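Long-range contacts in phosphoribosylformylglycinamidine synthase 2 (Thermus thermophilus, PDB 3VIU), which belongs to the AIR synthase-related (PurM-like) family, its chain carrying two N-terminal-type and two C-terminal-type domains, with ADP and magnesium bound: residues 646-651 with 698-703; 477-482 with 605-610. All blocks are in the same frame, centred on the assembly; numbering follows the deposited sequence.

Contact 1: residues 646-651 with 698-703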
loop_
_atom_site.group_PDB
_atom_site.type_symbol
_atom_site.label_atom_id
_atom_site.label_comp_id
_atom_site.label_asym_id
_atom_site.label_seq_id
_atom_site.Cartn_x
_atom_site.Cartn_y
_atom_site.Cartn_z
ATOM N N ARG A 646 -7.060 -26.425 -24.828
ATOM C CA ARG A 646 -6.442 -27.646 -25.336
ATOM C C ARG A 646 -5.900 -28.638 -24.331
ATOM O O ARG A 646 -5.704 -29.810 -24.653
ATOM C CB ARG A 646 -5.349 -27.289 -26.331
ATOM C CG ARG A 646 -5.928 -26.738 -27.597
ATOM C CD ARG A 646 -4.877 -26.469 -28.629
ATOM N NE ARG A 646 -5.491 -25.920 -29.830
ATOM C CZ ARG A 646 -4.817 -25.342 -30.814
ATOM N NH1 ARG A 646 -3.493 -25.237 -30.744
ATOM N NH2 ARG A 646 -5.473 -24.856 -31.855
ATOM N N GLU A 647 -5.652 -28.185 -23.115
ATOM C CA GLU A 647 -5.142 -29.092 -22.109
ATOM C C GLU A 647 -6.166 -29.248 -21.014
ATOM O O GLU A 647 -6.727 -28.266 -20.535
ATOM C CB GLU A 647 -3.854 -28.548 -21.516
ATOM C CG GLU A 647 -2.770 -28.315 -22.531
ATOM C CD GLU A 647 -1.630 -27.517 -21.953
ATOM O OE1 GLU A 647 -1.830 -26.313 -21.681
ATOM O OE2 GLU A 647 -0.539 -28.097 -21.760
ATOM N N GLU A 648 -6.439 -30.485 -20.635
ATOM C CA GLU A 648 -7.373 -30.720 -19.550
ATOM C C GLU A 648 -6.480 -30.937 -18.339
ATOM O O GLU A 648 -5.255 -31.013 -18.467
ATOM C CB GLU A 648 -8.238 -31.950 -19.829
ATOM C CG GLU A 648 -9.727 -31.643 -19.860
ATOM C CD GLU A 648 -10.350 -31.542 -18.475
ATOM O OE1 GLU A 648 -9.756 -30.875 -17.599
ATOM O OE2 GLU A 648 -11.442 -32.125 -18.263
ATOM N N GLY A 649 -7.086 -31.037 -17.166
ATOM C CA GLY A 649 -6.303 -31.219 -15.965
ATOM C C GLY A 649 -6.341 -29.928 -15.181
ATOM O O GLY A 649 -6.460 -28.842 -15.747
ATOM N N LEU A 650 -6.237 -30.048 -13.869
ATOM C CA LEU A 650 -6.280 -28.891 -12.993
ATOM C C LEU A 650 -5.244 -27.838 -13.359
ATOM O O LEU A 650 -5.534 -26.650 -13.341
ATOM C CB LEU A 650 -6.090 -29.336 -11.540
ATOM C CG LEU A 650 -7.082 -30.394 -11.054
ATOM C CD1 LEU A 650 -6.784 -30.745 -9.612
ATOM C CD2 LEU A 650 -8.496 -29.875 -11.190
ATOM N N GLU A 651 -4.037 -28.270 -13.696
ATOM C CA GLU A 651 -2.990 -27.322 -14.042
ATOM C C GLU A 651 -3.410 -26.330 -15.126
ATOM O O GLU A 651 -3.086 -25.156 -15.055
ATOM C CB GLU A 651 -1.729 -28.061 -14.491
ATOM C CG GLU A 651 -1.075 -28.897 -13.411
ATOM C CD GLU A 651 0.154 -29.626 -13.922
ATOM O OE1 GLU A 651 0.027 -30.338 -14.942
ATOM O OE2 GLU A 651 1.242 -29.495 -13.311
ATOM N N LEU A 698 -14.587 -25.807 -24.188
ATOM C CA LEU A 698 -14.355 -27.074 -24.858
ATOM C C LEU A 698 -12.971 -27.570 -24.466
ATOM O O LEU A 698 -11.994 -26.821 -24.517
ATOM C CB LEU A 698 -14.448 -26.915 -26.383
ATOM C CG LEU A 698 -14.125 -28.166 -27.215
ATOM C CD1 LEU A 698 -15.092 -29.285 -26.892
ATOM C CD2 LEU A 698 -14.192 -27.832 -28.685
ATOM N N THR A 699 -12.905 -28.826 -24.036
ATOM C CA THR A 699 -11.645 -29.460 -23.654
ATOM C C THR A 699 -11.566 -30.727 -24.498
ATOM O O THR A 699 -12.564 -31.161 -25.071
ATOM C CB THR A 699 -11.624 -29.899 -22.169
ATOM O OG1 THR A 699 -12.619 -30.909 -21.962
ATOM C CG2 THR A 699 -11.897 -28.731 -21.245
ATOM N N PRO A 700 -10.380 -31.345 -24.577
ATOM C CA PRO A 700 -10.253 -32.570 -25.373
ATOM C C PRO A 700 -11.186 -33.674 -24.859
ATOM O O PRO A 700 -11.441 -34.656 -25.558
ATOM C CB PRO A 700 -8.781 -32.943 -25.203
ATOM C CG PRO A 700 -8.109 -31.627 -24.949
ATOM C CD PRO A 700 -9.076 -30.935 -24.022
ATOM N N GLY A 701 -11.696 -33.505 -23.640
ATOM C CA GLY A 701 -12.573 -34.509 -23.066
ATOM C C GLY A 701 -14.046 -34.154 -22.996
ATOM O O GLY A 701 -14.813 -34.815 -22.300
ATOM N N GLY A 702 -14.449 -33.111 -23.709
ATOM C CA GLY A 702 -15.844 -32.716 -23.692
ATOM C C GLY A 702 -16.013 -31.257 -23.324
ATOM O O GLY A 702 -15.038 -30.553 -23.069
ATOM N N VAL A 703 -17.261 -30.812 -23.282
ATOM C CA VAL A 703 -17.590 -29.432 -22.964
ATOM C C VAL A 703 -17.979 -29.210 -21.508
ATOM O O VAL A 703 -18.826 -29.908 -20.959
ATOM C CB VAL A 703 -18.747 -28.938 -23.858
ATOM C CG1 VAL A 703 -19.243 -27.584 -23.382
ATOM C CG2 VAL A 703 -18.280 -28.852 -25.300
#
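The unstaggered first torsion of Glu648 (chi1 -121°) swings CG against Thr699, and the bend at the second (chi2 -80°) turns the carboxylate back toward its own backbone, where OE1 meets Gly649 N. Thr699 answers with OG1 set between its own N and carbonyl carbon (chi1 64°) and CG2 beside the N. The two side chains meet at a slant: Glu648 CG lies 3.5 Å from Thr699 CB and 3.9 Å from Thr699 CG2. Further along, the Pro700 ring comes up against the backbone of the other segment, Pro700 CG standing 3.0 Å from Arg646 O, a tight contact with a carbonyl oxygen. The link between the segments is therefore made by van der Waals packing, while Thr699 OG1 and Glu648 OE1 bond within their own segments.

This is the tip of a two-residue beta hairpin, in which strands 694-699 and 702-707 are joined by a type I turn from Thr699 to Gly702. Gly702 O accepts from Thr699 N, and Thr699 OG1 donates to Gly702 O as well, at 2.7 Å. The hydroxyl oxygen in turn accepts from Gly701 N, which makes an ST turn. On its other flank strand 694-699 pairs in parallel with strand 641-644, through backbone bonds from Leu698 to Val643 and Val645, so the hairpin end comes to lie beside the loop that leaves that strand. The loop then enters helix 650-653, with Gly649 as N-cap. There Gly649 N donates to Glu648 OE1 at 2.7 Å, from above the carboxylate plane, a bond that holds the folded glutamate in place.

Contact 2: residues 477-482 with 605-610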
loop_
_atom_site.group_PDB
_atom_site.type_symbol
_atom_site.label_atom_id
_atom_site.label_comp_id
_atom_site.label_asym_id
_atom_site.label_seq_id
_atom_site.Cartn_x
_atom_site.Cartn_y
_atom_site.Cartn_z
ATOM N N GLY A 477 -4.259 -0.205 -19.263
ATOM C CA GLY A 477 -3.661 0.671 -20.256
ATOM C C GLY A 477 -2.705 1.740 -19.779
ATOM O O GLY A 477 -2.322 2.616 -20.545
ATOM N N ALA A 478 -2.295 1.678 -18.526
ATOM C CA ALA A 478 -1.388 2.693 -18.012
ATOM C C ALA A 478 0.042 2.178 -17.822
ATOM O O ALA A 478 0.260 0.984 -17.618
ATOM C CB ALA A 478 -1.937 3.240 -16.700
ATOM N N LYS A 479 1.012 3.085 -17.892
ATOM C CA LYS A 479 2.405 2.708 -17.707
ATOM C C LYS A 479 2.897 2.929 -16.279
ATOM O O LYS A 479 2.837 4.046 -15.753
ATOM C CB LYS A 479 3.320 3.481 -18.658
ATOM C CG LYS A 479 4.798 3.137 -18.459
ATOM C CD LYS A 479 5.673 3.776 -19.515
ATOM C CE LYS A 479 7.143 3.462 -19.283
ATOM N NZ LYS A 479 8.013 4.136 -20.303
ATOM N N PRO A 480 3.413 1.863 -15.646
ATOM C CA PRO A 480 3.935 1.886 -14.276
ATOM C C PRO A 480 4.980 2.984 -14.124
ATOM O O PRO A 480 5.981 2.988 -14.833
ATOM C CB PRO A 480 4.556 0.497 -14.124
ATOM C CG PRO A 480 3.764 -0.342 -15.060
ATOM C CD PRO A 480 3.634 0.541 -16.260
ATOM N N LEU A 481 4.753 3.912 -13.206
ATOM C CA LEU A 481 5.705 4.999 -13.007
ATOM C C LEU A 481 6.638 4.747 -11.829
ATOM O O LEU A 481 7.805 5.101 -11.877
ATOM C CB LEU A 481 4.963 6.322 -12.801
ATOM C CG LEU A 481 4.096 6.757 -13.980
ATOM C CD1 LEU A 481 3.339 8.012 -13.605
ATOM C CD2 LEU A 481 4.967 6.994 -15.204
ATOM N N ALA A 482 6.114 4.133 -10.774
ATOM C CA ALA A 482 6.905 3.831 -9.588
ATOM C C ALA A 482 6.049 3.045 -8.619
ATOM O O ALA A 482 4.858 2.863 -8.847
ATOM C CB ALA A 482 7.382 5.116 -8.922
ATOM N N ALA A 605 3.349 -5.328 -24.216
ATOM C CA ALA A 605 2.519 -5.788 -25.316
ATOM C C ALA A 605 1.067 -5.387 -25.059
ATOM O O ALA A 605 0.378 -4.906 -25.964
ATOM C CB ALA A 605 2.625 -7.292 -25.467
ATOM N N ILE A 606 0.599 -5.563 -23.825
ATOM C CA ILE A 606 -0.784 -5.217 -23.527
ATOM C C ILE A 606 -1.029 -3.709 -23.553
ATOM O O ILE A 606 -2.088 -3.261 -23.992
ATOM C CB ILE A 606 -1.263 -5.828 -22.171
ATOM C CG1 ILE A 606 -2.779 -5.692 -22.059
ATOM C CG2 ILE A 606 -0.608 -5.120 -20.990
ATOM C CD1 ILE A 606 -3.527 -6.159 -23.282
ATOM N N ARG A 607 -0.060 -2.920 -23.100
ATOM C CA ARG A 607 -0.240 -1.473 -23.138
ATOM C C ARG A 607 -0.279 -0.996 -24.598
ATOM O O ARG A 607 -1.111 -0.160 -24.954
ATOM C CB ARG A 607 0.877 -0.744 -22.370
ATOM C CG ARG A 607 0.868 -1.012 -20.863
ATOM C CD ARG A 607 1.686 0.027 -20.076
ATOM N NE ARG A 607 3.084 0.099 -20.502
ATOM C CZ ARG A 607 4.070 -0.640 -20.002
ATOM N NH1 ARG A 607 3.831 -1.523 -19.038
ATOM N NH2 ARG A 607 5.300 -0.498 -20.478
ATOM N N ASP A 608 0.605 -1.531 -25.440
ATOM C CA ASP A 608 0.632 -1.151 -26.852
ATOM C C ASP A 608 -0.703 -1.458 -27.499
ATOM O O ASP A 608 -1.298 -0.612 -28.172
ATOM C CB ASP A 608 1.722 -1.906 -27.610
ATOM C CG ASP A 608 3.098 -1.370 -27.324
ATOM O OD1 ASP A 608 3.205 -0.187 -26.925
ATOM O OD2 ASP A 608 4.080 -2.120 -27.503
ATOM N N LEU A 609 -1.148 -2.690 -27.285
ATOM C CA LEU A 609 -2.406 -3.184 -27.809
ATOM C C LEU A 609 -3.553 -2.228 -27.478
ATOM O O LEU A 609 -4.393 -1.927 -28.328
ATOM C CB LEU A 609 -2.669 -4.570 -27.210
ATOM C CG LEU A 609 -2.906 -5.790 -28.106
ATOM C CD1 LEU A 609 -2.117 -5.708 -29.396
ATOM C CD2 LEU A 609 -2.535 -7.032 -27.320
ATOM N N ILE A 610 -3.572 -1.734 -26.247
ATOM C CA ILE A 610 -4.629 -0.831 -25.799
ATOM C C ILE A 610 -4.463 0.609 -26.312
ATOM O O ILE A 610 -5.443 1.247 -26.702
ATOM C CB ILE A 610 -4.704 -0.828 -24.252
ATOM C CG1 ILE A 610 -6.111 -0.474 -23.776
ATOM C CG2 ILE A 610 -3.717 0.175 -23.682
ATOM C CD1 ILE A 610 -6.489 0.976 -23.957
#
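Apolar packing joins the two segments first, and Arg607 carries most of it with its CD and the flat of its guanidinium. From helix 596-611 this chain reaches across to the start of strand 479-488, turning at its third torsion (chi3 -58°) so that the guanidinium swings round beside Lys479 and Pro480. Arg607 CD sits 3.6 Å from Lys479 CA. One face of the guanidinium is overlain by Lys479 CG, 3.9 Å above the plane and displaced toward the rim, and by Pro480 CD, which comes within 3.5 Å of Arg607 NH1. One turn along the helix, Ile610 rests its CG2 branch on Gly477, 3.5 Å from the glycine CA.

A backbone carbonyl also faces the arginine, but it meets a carbon: Ala478 O lies 3.0 Å from Arg607 CD. The polar end is held from elsewhere: NH1 is hydrogen-bonded to Ser474 OG, a residue of helix 458-475, which would restrict rotation of the guanidinium over the proline.

Charge adds a third element. Lys479 runs fully extended from a CG placed anti to the backbone N (chi1 178°), and its tip leads away from the helix, leaving Lys479 NZ 5.4 Å from Arg607 NH2; the repulsion between these like charges is probably modest, since the lysine is exposed.

Gly477, with positive phi (100°), ends helix 458-475 in a Schellman motif, and after Ala478 the chain enters strand 479-488. That strand completes a split beta-alpha-beta unit of the second PurM-like N-terminal domain, with antiparallel strand 538-548 lying between strands 441-448 and 479-488; Arg607 and Ile610 dock a C-terminal-domain helix against it.

In the fold
Both contacts draw on the second C-terminal-type AIR synthase-related domain, yet they lie well apart, with centres 32 Å and nearest atoms about 19 Å from each other. Contact 2 is buried and joins this domain to its N-terminal-type partner; contact 1 is at the surface, its centre about 38 Å from the centre of the chain, within one domain. The seven-stranded sheet relates them: its outermost strands are 618-620, which follows the helix of contact 2, and 702-707, which leaves the hairpin of contact 1. Contact 2 is tied to the magnesium site of Asp430, Asn472 and Asp620 through Gly477, which is about 13 Å from a bound magnesium ion and ends the helix bearing Asn472.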